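PDB 3PBK: fatty Acyl-Adenylate Ligase from Escherichia coli, which belongs to the ANL superfamily of AMP-binding enzymes and is seen with 5'-O-[(S)-(dodecanoyloxy)(hydroxy)phosphoryl]adenosine bound. Local coordinates for residues A[191-203]-A[418-431]. Numbering follows the deposited sequence.
Sequences RGVIITHREVMAN and PSLMSGYFGDQVSQ
E199 and S422 meet through one side-chain hydrogen bond: S422 OG donates to the syn lone pair of E199 OE2 at 2.7 Å. The other carboxylate oxygen, E199 OE1, accepts from T196 N at 3.2 Å, met from well above the carboxylate plane, so each carboxylate oxygen has a donor. In return E199 N donates to T196 OG1, which closes a capping box at the start of helix 197-211. The glutamate's CG stands anti to the carbonyl carbon (chi1 -67°), and the extended chain passes the carbonyl oxygens of P418 and L420 to reach S422. Further along, the backbones join in a single beta bridge of V193 with Y424: F425 N donates to G192 O (2.6 Å) and I194 N to G423 O (3.1 Å). In this ANL-superfamily (AMP-binding) fold residues 421-425 run beside strand 193-196, which also pairs with the antiparallel strand 177-181. Beside the bridge I194 packs its CG1 on F425 CB. R191 lays its chain over one face of the Y424 ring, CD 3.7 Å from the centroid and 8° off the normal, with guanidinium and ring planes 20° apart; its NH2 bonds S184 O, while Y424 OH bonds E340. Y424 N is taken by S430 OG (2.9 Å), and D427 OD1 N-caps helix 428-437 by accepting from S430 N. At the far end A202 CB abuts P418 CB.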
ATOM      1  N   ARG A 191      10.101   2.032 -11.565  1.00 35.25           N
ATOM      2  CA  ARG A 191      11.050   2.515 -10.573  1.00 31.83           C
ATOM      3  C   ARG A 191      11.186   1.516  -9.442  1.00 28.58           C
ATOM      4  O   ARG A 191      10.191   0.987  -8.952  1.00 29.09           O
ATOM      5  CB  ARG A 191      10.614   3.869 -10.020  1.00 31.20           C
ATOM      6  CG  ARG A 191      10.913   5.038 -10.930  1.00 31.30           C
ATOM      7  CD  ARG A 191      10.554   6.345 -10.253  1.00 31.03           C
ATOM      8  NE  ARG A 191       9.225   6.275  -9.645  1.00 33.97           N
ATOM      9  CZ  ARG A 191       8.612   7.301  -9.052  1.00 35.39           C
ATOM     10  NH1 ARG A 191       9.224   8.485  -8.986  1.00 35.19           N
ATOM     11  NH2 ARG A 191       7.392   7.150  -8.524  1.00 33.01           N
ATOM     12  N   GLY A 192      12.417   1.258  -9.020  1.00 26.00           N
ATOM     13  CA  GLY A 192      12.644   0.316  -7.940  1.00 24.52           C
ATOM     14  C   GLY A 192      13.179   0.965  -6.677  1.00 22.39           C
ATOM     15  O   GLY A 192      14.277   1.516  -6.684  1.00 22.46           O
ATOM     16  N   VAL A 193      12.409   0.906  -5.592  1.00 21.58           N
ATOM     17  CA  VAL A 193      12.855   1.455  -4.319  1.00 20.21           C
ATOM     18  C   VAL A 193      13.897   0.505  -3.742  1.00 18.93           C
ATOM     19  O   VAL A 193      13.626  -0.677  -3.587  1.00 19.10           O
ATOM     20  CB  VAL A 193      11.671   1.658  -3.328  1.00 19.58           C
ATOM     21  CG1 VAL A 193      12.165   2.171  -2.002  1.00 18.64           C
ATOM     22  CG2 VAL A 193      10.658   2.632  -3.891  1.00 19.71           C
ATOM     23  N   ILE A 194      15.105   1.000  -3.474  1.00 18.93           N
ATOM     24  CA  ILE A 194      16.134   0.177  -2.831  1.00 18.15           C
ATOM     25  C   ILE A 194      15.961   0.238  -1.332  1.00 17.55           C
ATOM     26  O   ILE A 194      15.921   1.315  -0.742  1.00 17.60           O
ATOM     27  CB  ILE A 194      17.574   0.635  -3.152  1.00 17.47           C
ATOM     28  CG1 ILE A 194      17.884   0.417  -4.631  1.00 18.56           C
ATOM     29  CG2 ILE A 194      18.573  -0.111  -2.281  1.00 15.45           C
ATOM     30  CD1 ILE A 194      19.096   1.159  -5.102  1.00 18.89           C
ATOM     31  N   ILE A 195      15.855  -0.921  -0.707  1.00 17.37           N
ATOM     32  CA  ILE A 195      15.714  -0.960   0.734  1.00 17.75           C
ATOM     33  C   ILE A 195      16.873  -1.767   1.315  1.00 17.21           C
ATOM     34  O   ILE A 195      16.993  -2.958   1.040  1.00 18.25           O
ATOM     35  CB  ILE A 195      14.325  -1.545   1.143  1.00 17.47           C
ATOM     36  CG1 ILE A 195      13.198  -0.618   0.687  1.00 16.81           C
ATOM     37  CG2 ILE A 195      14.228  -1.741   2.639  1.00 17.52           C
ATOM     38  CD1 ILE A 195      13.324   0.813   1.194  1.00 16.16           C
ATOM     39  N   THR A 196      17.744  -1.119   2.087  1.00 17.03           N
ATOM     40  CA  THR A 196      18.841  -1.835   2.748  1.00 17.66           C
ATOM     41  C   THR A 196      18.347  -2.496   4.023  1.00 17.61           C
ATOM     42  O   THR A 196      17.261  -2.194   4.508  1.00 18.19           O
ATOM     43  CB  THR A 196      20.055  -0.919   3.072  1.00 18.15           C
ATOM     44  OG1 THR A 196      19.768  -0.063   4.193  1.00 18.03           O
ATOM     45  CG2 THR A 196      20.435  -0.081   1.861  1.00 17.90           C
ATOM     46  N   HIS A 197      19.130  -3.407   4.575  1.00 17.79           N
ATOM     47  CA  HIS A 197      18.747  -3.984   5.854  1.00 18.45           C
ATOM     48  C   HIS A 197      18.553  -2.902   6.907  1.00 18.19           C
ATOM     49  O   HIS A 197      17.595  -2.942   7.671  1.00 18.42           O
ATOM     50  CB  HIS A 197      19.779  -4.991   6.331  1.00 19.46           C
ATOM     51  CG  HIS A 197      19.679  -6.314   5.652  1.00 19.03           C
ATOM     52  ND1 HIS A 197      18.778  -7.279   6.040  1.00 19.21           N
ATOM     53  CD2 HIS A 197      20.366  -6.836   4.607  1.00 19.13           C
ATOM     54  CE1 HIS A 197      18.913  -8.339   5.265  1.00 20.36           C
ATOM     55  NE2 HIS A 197      19.872  -8.097   4.387  1.00 19.47           N
ATOM     56  N   ARG A 198      19.457  -1.927   6.939  1.00 18.45           N
ATOM     57  CA  ARG A 198      19.398  -0.882   7.957  1.00 18.73           C
ATOM     58  C   ARG A 198      18.100  -0.100   7.878  1.00 18.27           C
ATOM     59  O   ARG A 198      17.485   0.206   8.901  1.00 17.87           O
ATOM     60  CB  ARG A 198      20.567   0.089   7.842  1.00 19.02           C
ATOM     61  CG  ARG A 198      20.559   1.127   8.951  1.00 19.00           C
ATOM     62  CD  ARG A 198      21.446   2.296   8.625  1.00 20.25           C
ATOM     63  NE  ARG A 198      20.704   3.399   8.018  1.00 20.76           N
ATOM     64  CZ  ARG A 198      20.789   3.759   6.736  1.00 21.61           C
ATOM     65  NH1 ARG A 198      21.579   3.096   5.880  1.00 21.66           N
ATOM     66  NH2 ARG A 198      20.070   4.791   6.304  1.00 21.03           N
ATOM     67  N   GLU A 199      17.695   0.217   6.655  1.00 17.91           N
ATOM     68  CA  GLU A 199      16.497   1.000   6.427  1.00 17.16           C
ATOM     69  C   GLU A 199      15.235   0.233   6.810  1.00 17.06           C
ATOM     70  O   GLU A 199      14.403   0.737   7.566  1.00 16.80           O
ATOM     71  CB  GLU A 199      16.461   1.470   4.975  1.00 17.34           C
ATOM     72  CG  GLU A 199      17.575   2.470   4.679  1.00 18.20           C
ATOM     73  CD  GLU A 199      17.991   2.525   3.213  1.00 18.48           C
ATOM     74  OE1 GLU A 199      17.254   1.997   2.347  1.00 18.30           O
ATOM     75  OE2 GLU A 199      19.063   3.102   2.931  1.00 18.38           O
ATOM     76  N   VAL A 200      15.084  -0.987   6.313  1.00 17.02           N
ATOM     77  CA  VAL A 200      13.880  -1.742   6.640  1.00 17.34           C
ATOM     78  C   VAL A 200      13.821  -2.016   8.146  1.00 17.95           C
ATOM     79  O   VAL A 200      12.741  -2.135   8.721  1.00 17.84           O
ATOM     80  CB  VAL A 200      13.759  -3.060   5.833  1.00 17.27           C
ATOM     81  CG1 VAL A 200      14.627  -4.132   6.443  1.00 18.53           C
ATOM     82  CG2 VAL A 200      12.312  -3.530   5.782  1.00 15.91           C
HETATM   83  N   MSE A 201      14.982  -2.105   8.788  1.00 18.30           N
HETATM   84  CA  MSE A 201      15.012  -2.332  10.226  1.00 18.00           C
HETATM   85  C   MSE A 201      14.641  -1.070  10.991  1.00 17.66           C
HETATM   86  O   MSE A 201      13.894  -1.131  11.964  1.00 17.88           O
HETATM   87  CB  MSE A 201      16.361  -2.874  10.677  1.00 18.27           C
HETATM   88  CG  MSE A 201      16.587  -4.318  10.266  1.00 21.00           C
HETATM   89 SE   MSE A 201      15.070  -5.556  10.591  1.00 38.33          SE
HETATM   90  CE  MSE A 201      14.827  -5.286  12.525  1.00 21.89           C
ATOM     91  N   ALA A 202      15.155   0.074  10.544  1.00 17.65           N
ATOM     92  CA  ALA A 202      14.812   1.358  11.156  1.00 17.34           C
ATOM     93  C   ALA A 202      13.308   1.533  11.184  1.00 16.55           C
ATOM     94  O   ALA A 202      12.748   1.978  12.194  1.00 15.72           O
ATOM     95  CB  ALA A 202      15.471   2.533  10.413  1.00 16.17           C
ATOM     96  N   ASN A 203      12.666   1.179  10.073  1.00 15.76           N
ATOM     97  CA  ASN A 203      11.233   1.341   9.975  1.00 16.32           C
ATOM     98  C   ASN A 203      10.497   0.304  10.807  1.00 16.80           C
ATOM     99  O   ASN A 203       9.579   0.642  11.543  1.00 17.21           O
ATOM    100  CB  ASN A 203      10.748   1.325   8.529  1.00 15.77           C
ATOM    101  CG  ASN A 203       9.457   2.106   8.345  1.00 15.03           C
ATOM    102  OD1 ASN A 203       9.404   3.288   8.645  1.00 15.21           O
ATOM    103  ND2 ASN A 203       8.415   1.447   7.862  1.00 15.11           N
ATOM    104  N   PRO A 418      16.270   7.397   9.254  1.00 15.63           N
ATOM    105  CA  PRO A 418      16.879   6.086   8.990  1.00 16.04           C
ATOM    106  C   PRO A 418      16.089   5.214   8.018  1.00 17.02           C
ATOM    107  O   PRO A 418      16.695   4.444   7.265  1.00 17.40           O
ATOM    108  CB  PRO A 418      16.878   5.425  10.362  1.00 15.44           C
ATOM    109  CG  PRO A 418      16.779   6.541  11.316  1.00 16.76           C
ATOM    110  CD  PRO A 418      15.916   7.557  10.666  1.00 15.80           C
ATOM    111  N   SER A 419      14.764   5.318   8.050  1.00 16.25           N
ATOM    112  CA  SER A 419      13.911   4.510   7.191  1.00 15.95           C
ATOM    113  C   SER A 419      14.030   4.889   5.722  1.00 16.25           C
ATOM    114  O   SER A 419      13.783   4.070   4.852  1.00 16.72           O
ATOM    115  CB  SER A 419      12.458   4.635   7.633  1.00 16.22           C
ATOM    116  OG  SER A 419      12.290   4.118   8.940  1.00 16.75           O
ATOM    117  N   LEU A 420      14.410   6.131   5.449  1.00 16.40           N
ATOM    118  CA  LEU A 420      14.484   6.625   4.080  1.00 16.17           C
ATOM    119  C   LEU A 420      15.254   5.665   3.184  1.00 17.58           C
ATOM    120  O   LEU A 420      16.278   5.109   3.595  1.00 17.82           O
ATOM    121  CB  LEU A 420      15.168   7.984   4.053  1.00 15.94           C
ATOM    122  CG  LEU A 420      14.627   9.022   3.076  1.00 15.96           C
ATOM    123  CD1 LEU A 420      15.746   9.940   2.634  1.00 15.98           C
ATOM    124  CD2 LEU A 420      14.005   8.350   1.887  1.00 16.83           C
HETATM  125  N   MSE A 421      14.772   5.488   1.955  1.00 17.51           N
HETATM  126  CA  MSE A 421      15.412   4.609   0.993  1.00 17.19           C
HETATM  127  C   MSE A 421      16.774   5.148   0.609  1.00 18.17           C
HETATM  128  O   MSE A 421      17.206   6.191   1.104  1.00 18.42           O
HETATM  129  CB  MSE A 421      14.567   4.508  -0.259  1.00 17.75           C
HETATM  130  CG  MSE A 421      14.503   5.802  -1.029  1.00 19.34           C
HETATM  131 SE   MSE A 421      13.634   5.606  -2.772  1.00 28.99          SE
HETATM  132  CE  MSE A 421      13.764   7.464  -3.368  1.00 21.87           C
ATOM    133  N   SER A 422      17.453   4.434  -0.281  1.00 18.21           N
ATOM    134  CA  SER A 422      18.763   4.859  -0.740  1.00 17.68           C
ATOM    135  C   SER A 422      18.607   5.585  -2.058  1.00 18.13           C
ATOM    136  O   SER A 422      19.454   6.394  -2.450  1.00 17.92           O
ATOM    137  CB  SER A 422      19.681   3.655  -0.891  1.00 17.96           C
ATOM    138  OG  SER A 422      19.771   2.934   0.332  1.00 17.48           O
ATOM    139  N   GLY A 423      17.491   5.296  -2.718  1.00 19.04           N
ATOM    140  CA  GLY A 423      17.156   5.859  -4.011  1.00 19.65           C
ATOM    141  C   GLY A 423      16.522   4.788  -4.876  1.00 19.80           C
ATOM    142  O   GLY A 423      16.332   3.658  -4.438  1.00 19.02           O
ATOM    143  N   TYR A 424      16.187   5.145  -6.108  1.00 21.62           N
ATOM    144  CA  TYR A 424      15.624   4.185  -7.049  1.00 22.09           C
ATOM    145  C   TYR A 424      16.741   3.411  -7.703  1.00 20.89           C
ATOM    146  O   TYR A 424      17.740   3.987  -8.119  1.00 21.03           O
ATOM    147  CB  TYR A 424      14.760   4.875  -8.117  1.00 23.25           C
ATOM    148  CG  TYR A 424      13.522   5.534  -7.558  1.00 23.74           C
ATOM    149  CD1 TYR A 424      12.515   4.778  -6.975  1.00 23.70           C
ATOM    150  CD2 TYR A 424      13.367   6.912  -7.604  1.00 24.51           C
ATOM    151  CE1 TYR A 424      11.386   5.384  -6.452  1.00 25.59           C
ATOM    152  CE2 TYR A 424      12.241   7.525  -7.086  1.00 24.97           C
ATOM    153  CZ  TYR A 424      11.258   6.758  -6.512  1.00 25.10           C
ATOM    154  OH  TYR A 424      10.150   7.367  -5.996  1.00 24.17           O
ATOM    155  N   PHE A 425      16.558   2.100  -7.791  1.00 21.29           N
ATOM    156  CA  PHE A 425      17.571   1.198  -8.321  1.00 22.01           C
ATOM    157  C   PHE A 425      18.041   1.574  -9.723  1.00 21.94           C
ATOM    158  O   PHE A 425      17.260   1.566 -10.669  1.00 22.59           O
ATOM    159  CB  PHE A 425      17.045  -0.230  -8.319  1.00 22.31           C
ATOM    160  CG  PHE A 425      18.054  -1.233  -8.742  1.00 23.23           C
ATOM    161  CD1 PHE A 425      18.990  -1.711  -7.837  1.00 22.59           C
ATOM    162  CD2 PHE A 425      18.079  -1.698 -10.040  1.00 25.12           C
ATOM    163  CE1 PHE A 425      19.933  -2.633  -8.214  1.00 22.93           C
ATOM    164  CE2 PHE A 425      19.023  -2.624 -10.431  1.00 27.14           C
ATOM    165  CZ  PHE A 425      19.953  -3.095  -9.512  1.00 26.42           C
ATOM    166  N   GLY A 426      19.319   1.904  -9.851  1.00 21.53           N
ATOM    167  CA  GLY A 426      19.862   2.304 -11.132  1.00 21.92           C
ATOM    168  C   GLY A 426      19.859   3.805 -11.339  1.00 22.97           C
ATOM    169  O   GLY A 426      20.699   4.343 -12.064  1.00 24.08           O
ATOM    170  N   ASP A 427      18.914   4.485 -10.696  1.00 23.06           N
ATOM    171  CA  ASP A 427      18.830   5.942 -10.761  1.00 23.01           C
ATOM    172  C   ASP A 427      19.957   6.596  -9.974  1.00 22.24           C
ATOM    173  O   ASP A 427      19.940   6.559  -8.750  1.00 22.11           O
ATOM    174  CB  ASP A 427      17.487   6.425 -10.206  1.00 22.44           C
ATOM    175  CG  ASP A 427      17.250   7.892 -10.478  1.00 23.83           C
ATOM    176  OD1 ASP A 427      18.256   8.625 -10.634  1.00 24.13           O
ATOM    177  OD2 ASP A 427      16.070   8.310 -10.552  1.00 23.92           O
ATOM    178  N   GLN A 428      20.928   7.190 -10.665  1.00 22.47           N
ATOM    179  CA  GLN A 428      22.039   7.870  -9.986  1.00 22.48           C
ATOM    180  C   GLN A 428      21.580   9.196  -9.356  1.00 22.11           C
ATOM    181  O   GLN A 428      21.911   9.484  -8.200  1.00 21.53           O
ATOM    182  CB  GLN A 428      23.237   8.085 -10.934  1.00 21.98           C
ATOM    183  CG  GLN A 428      24.499   8.671 -10.265  1.00 21.58           C
ATOM    184  CD  GLN A 428      25.326   7.649  -9.462  1.00 21.70           C
ATOM    185  OE1 GLN A 428      25.540   6.509  -9.901  1.00 21.15           O
ATOM    186  NE2 GLN A 428      25.811   8.067  -8.293  1.00 19.85           N
ATOM    187  N   VAL A 429      20.809   9.984 -10.109  1.00 21.82           N
ATOM    188  CA  VAL A 429      20.255  11.244  -9.608  1.00 22.68           C
ATOM    189  C   VAL A 429      19.555  11.081  -8.264  1.00 22.67           C
ATOM    190  O   VAL A 429      19.818  11.818  -7.316  1.00 22.67           O
ATOM    191  CB  VAL A 429      19.181  11.784 -10.552  1.00 24.14           C
ATOM    192  CG1 VAL A 429      18.746  13.176 -10.097  1.00 22.60           C
ATOM    193  CG2 VAL A 429      19.674  11.769 -11.995  1.00 24.64           C
ATOM    194  N   SER A 430      18.629  10.126  -8.219  1.00 22.01           N
ATOM    195  CA  SER A 430      17.852   9.796  -7.033  1.00 21.35           C
ATOM    196  C   SER A 430      18.714   9.460  -5.806  1.00 21.32           C
ATOM    197  O   SER A 430      18.438   9.916  -4.693  1.00 20.94           O
ATOM    198  CB  SER A 430      16.920   8.625  -7.355  1.00 21.68           C
ATOM    199  OG  SER A 430      16.393   8.032  -6.177  1.00 22.91           O
ATOM    200  N   GLN A 431      19.746   8.648  -6.007  1.00 20.90           N
ATOM    201  CA  GLN A 431      20.625   8.272  -4.921  1.00 20.02           C
ATOM    202  C   GLN A 431      21.484   9.478  -4.531  1.00 20.01           C
ATOM    203  O   GLN A 431      21.728   9.736  -3.344  1.00 19.43           O
ATOM    204  CB  GLN A 431      21.487   7.069  -5.325  1.00 19.94           C
ATOM    205  CG  GLN A 431      20.673   5.842  -5.755  1.00 20.34           C
ATOM    206  CD  GLN A 431      21.503   4.567  -5.945  1.00 20.44           C
ATOM    207  OE1 GLN A 431      22.167   4.093  -5.017  1.00 20.39           O
ATOM    208  NE2 GLN A 431      21.441   3.995  -7.149  1.00 20.94           N
TER